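PDB 3HTN: putative DNA binding protein from Bacteroides thetaiotaomicron VPI-5482, which is of unknown function but carries a PCC domain, binds metal ions such as nickel, and probably binds DNA. Local coordinates for residues T135-P138 / D139-L142. Numbering follows the deposited sequence.
Sequences TYNP and DLGL
Asn137 reaches forward along the bend that follows it, and its OD1 takes two backbone N-H groups there. The bond from Leu140 N to Asn137 OD1 is 3.2 Å long and fairly straight at hydrogen, but the donor stands well above the amide's carbonyl plane; the one from Asp139 N to the same OD1, at 2.9 Å, is bent and weak. With CG anti to the backbone N (chi1 -180°), the amide lies beside its own carbonyl carbon, which is what carries OD1 to the start of the turn. The other end of the amide rests on Leu140, whose CG is 3.8 Å from Asn137 ND2, the two side chains crossing at a slant. An alanine here would remove both side-chain acceptor bonds and would probably leave the N-H groups of Asp139 and Leu140 without this acceptor and a gap beside the Leu140 side chain.

The main chain closes the loop with two bonds of its own. Gly141 N reaches Asn137 O at 2.7 Å, and Asn137 N gives a nearly linear bond (172°) to Leu142 O at 2.9 Å. Tyr136, also anti at chi1, lays its ring alongside Gly141, CE1 meeting Gly141 C at a slant and OH standing 3.3 Å from Gly141 CA. The glycine's positive phi (81°) would press a side chain against the preceding carbonyl oxygen.

Leu140 packs on Asn24 and Leu142 on Gly119 of a second subunit, and the Leu142 side chain lies about 7 Å from the bound nickel ion. Gly141 and Leu142 both facing Asn137 make a G1 beta bulge, here at the end of the turn closing the small antiparallel hairpin 133-137/142-146, near the chain's C-terminus.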
ATOM      1  N   THR A 135       0.088  14.127  19.782  1.00 18.43           N
ATOM      2  CA  THR A 135       0.676  14.457  21.063  1.00 17.60           C
ATOM      3  C   THR A 135       1.832  13.527  21.299  1.00 16.42           C
ATOM      4  O   THR A 135       1.692  12.296  21.154  1.00 17.75           O
ATOM      5  CB  THR A 135      -0.347  14.294  22.176  1.00 17.37           C
ATOM      6  OG1 THR A 135      -1.358  15.268  21.976  1.00 20.26           O
ATOM      7  CG2 THR A 135       0.275  14.473  23.577  1.00 20.01           C
ATOM      8  N   TYR A 136       2.978  14.088  21.657  1.00 15.98           N
ATOM      9  CA  TYR A 136       4.155  13.292  21.980  1.00 15.90           C
ATOM     10  C   TYR A 136       3.905  12.594  23.309  1.00 17.77           C
ATOM     11  O   TYR A 136       3.589  13.231  24.307  1.00 18.38           O
ATOM     12  CB  TYR A 136       5.397  14.177  22.042  1.00 17.85           C
ATOM     13  CG  TYR A 136       6.686  13.477  22.405  1.00 18.73           C
ATOM     14  CD1 TYR A 136       7.445  12.815  21.452  1.00 20.70           C
ATOM     15  CD2 TYR A 136       7.153  13.491  23.689  1.00 23.60           C
ATOM     16  CE1 TYR A 136       8.638  12.176  21.793  1.00 22.97           C
ATOM     17  CE2 TYR A 136       8.341  12.882  24.031  1.00 20.62           C
ATOM     18  CZ  TYR A 136       9.077  12.222  23.063  1.00 23.44           C
ATOM     19  OH  TYR A 136      10.267  11.615  23.397  1.00 26.85           O
ATOM     20  N   ASN A 137       4.004  11.279  23.296  1.00 18.08           N
ATOM     21  CA  ASN A 137       3.891  10.438  24.471  1.00 19.54           C
ATOM     22  C   ASN A 137       5.299  10.270  25.023  1.00 20.03           C
ATOM     23  O   ASN A 137       6.100   9.562  24.423  1.00 19.80           O
ATOM     24  CB  ASN A 137       3.267   9.103  24.102  1.00 18.37           C
ATOM     25  CG  ASN A 137       3.124   8.196  25.284  1.00 20.53           C
ATOM     26  OD1 ASN A 137       3.943   8.216  26.186  1.00 24.84           O
ATOM     27  ND2 ASN A 137       2.056   7.413  25.307  1.00 23.55           N
ATOM     28  N   PRO A 138       5.626  10.912  26.161  1.00 20.12           N
ATOM     29  CA  PRO A 138       6.990  10.865  26.644  1.00 22.21           C
ATOM     30  C   PRO A 138       7.417   9.500  27.152  1.00 23.91           C
ATOM     31  O   PRO A 138       8.622   9.220  27.187  1.00 28.78           O
ATOM     32  CB  PRO A 138       7.003  11.907  27.766  1.00 21.95           C
ATOM     33  CG  PRO A 138       5.653  11.988  28.229  1.00 20.09           C
ATOM     34  CD  PRO A 138       4.767  11.714  27.044  1.00 18.53           C
ATOM     35  N   ASP A 139       6.461   8.655  27.504  1.00 22.03           N
ATOM     36  CA  ASP A 139       6.790   7.292  27.930  1.00 25.63           C
ATOM     37  C   ASP A 139       7.226   6.424  26.757  1.00 25.58           C
ATOM     38  O   ASP A 139       8.125   5.622  26.914  1.00 27.40           O
ATOM     39  CB  ASP A 139       5.604   6.630  28.604  1.00 27.91           C
ATOM     40  CG  ASP A 139       5.138   7.391  29.843  1.00 39.23           C
ATOM     41  OD1 ASP A 139       6.004   7.915  30.586  1.00 43.53           O
ATOM     42  OD2 ASP A 139       3.907   7.476  30.046  1.00 48.35           O
ATOM     43  N   LEU A 140       6.591   6.576  25.600  1.00 21.87           N
ATOM     44  CA  LEU A 140       7.000   5.851  24.407  1.00 20.94           C
ATOM     45  C   LEU A 140       8.088   6.550  23.600  1.00 21.96           C
ATOM     46  O   LEU A 140       8.882   5.896  22.923  1.00 22.60           O
ATOM     47  CB  LEU A 140       5.812   5.651  23.471  1.00 21.27           C
ATOM     48  CG  LEU A 140       4.628   4.882  24.023  1.00 24.44           C
ATOM     49  CD1 LEU A 140       3.592   4.723  22.899  1.00 23.69           C
ATOM     50  CD2 LEU A 140       5.075   3.531  24.586  1.00 25.19           C
ATOM     51  N   GLY A 141       8.096   7.867  23.609  1.00 19.53           N
ATOM     52  CA  GLY A 141       8.984   8.625  22.747  1.00 19.91           C
ATOM     53  C   GLY A 141       8.476   8.760  21.330  1.00 19.94           C
ATOM     54  O   GLY A 141       9.283   8.891  20.406  1.00 21.72           O
ATOM     55  N   LEU A 142       7.148   8.695  21.157  1.00 17.23           N
ATOM     56  CA  LEU A 142       6.502   8.747  19.856  1.00 17.70           C
ATOM     57  C   LEU A 142       5.373   9.772  19.809  1.00 17.38           C
ATOM     58  O   LEU A 142       4.720  10.055  20.812  1.00 16.99           O
ATOM     59  CB  LEU A 142       5.919   7.390  19.531  1.00 18.17           C
ATOM     60  CG  LEU A 142       6.922   6.239  19.459  1.00 18.92           C
ATOM     61  CD1 LEU A 142       6.192   4.926  19.212  1.00 21.23           C
ATOM     62  CD2 LEU A 142       7.979   6.500  18.390  1.00 21.84           C
TER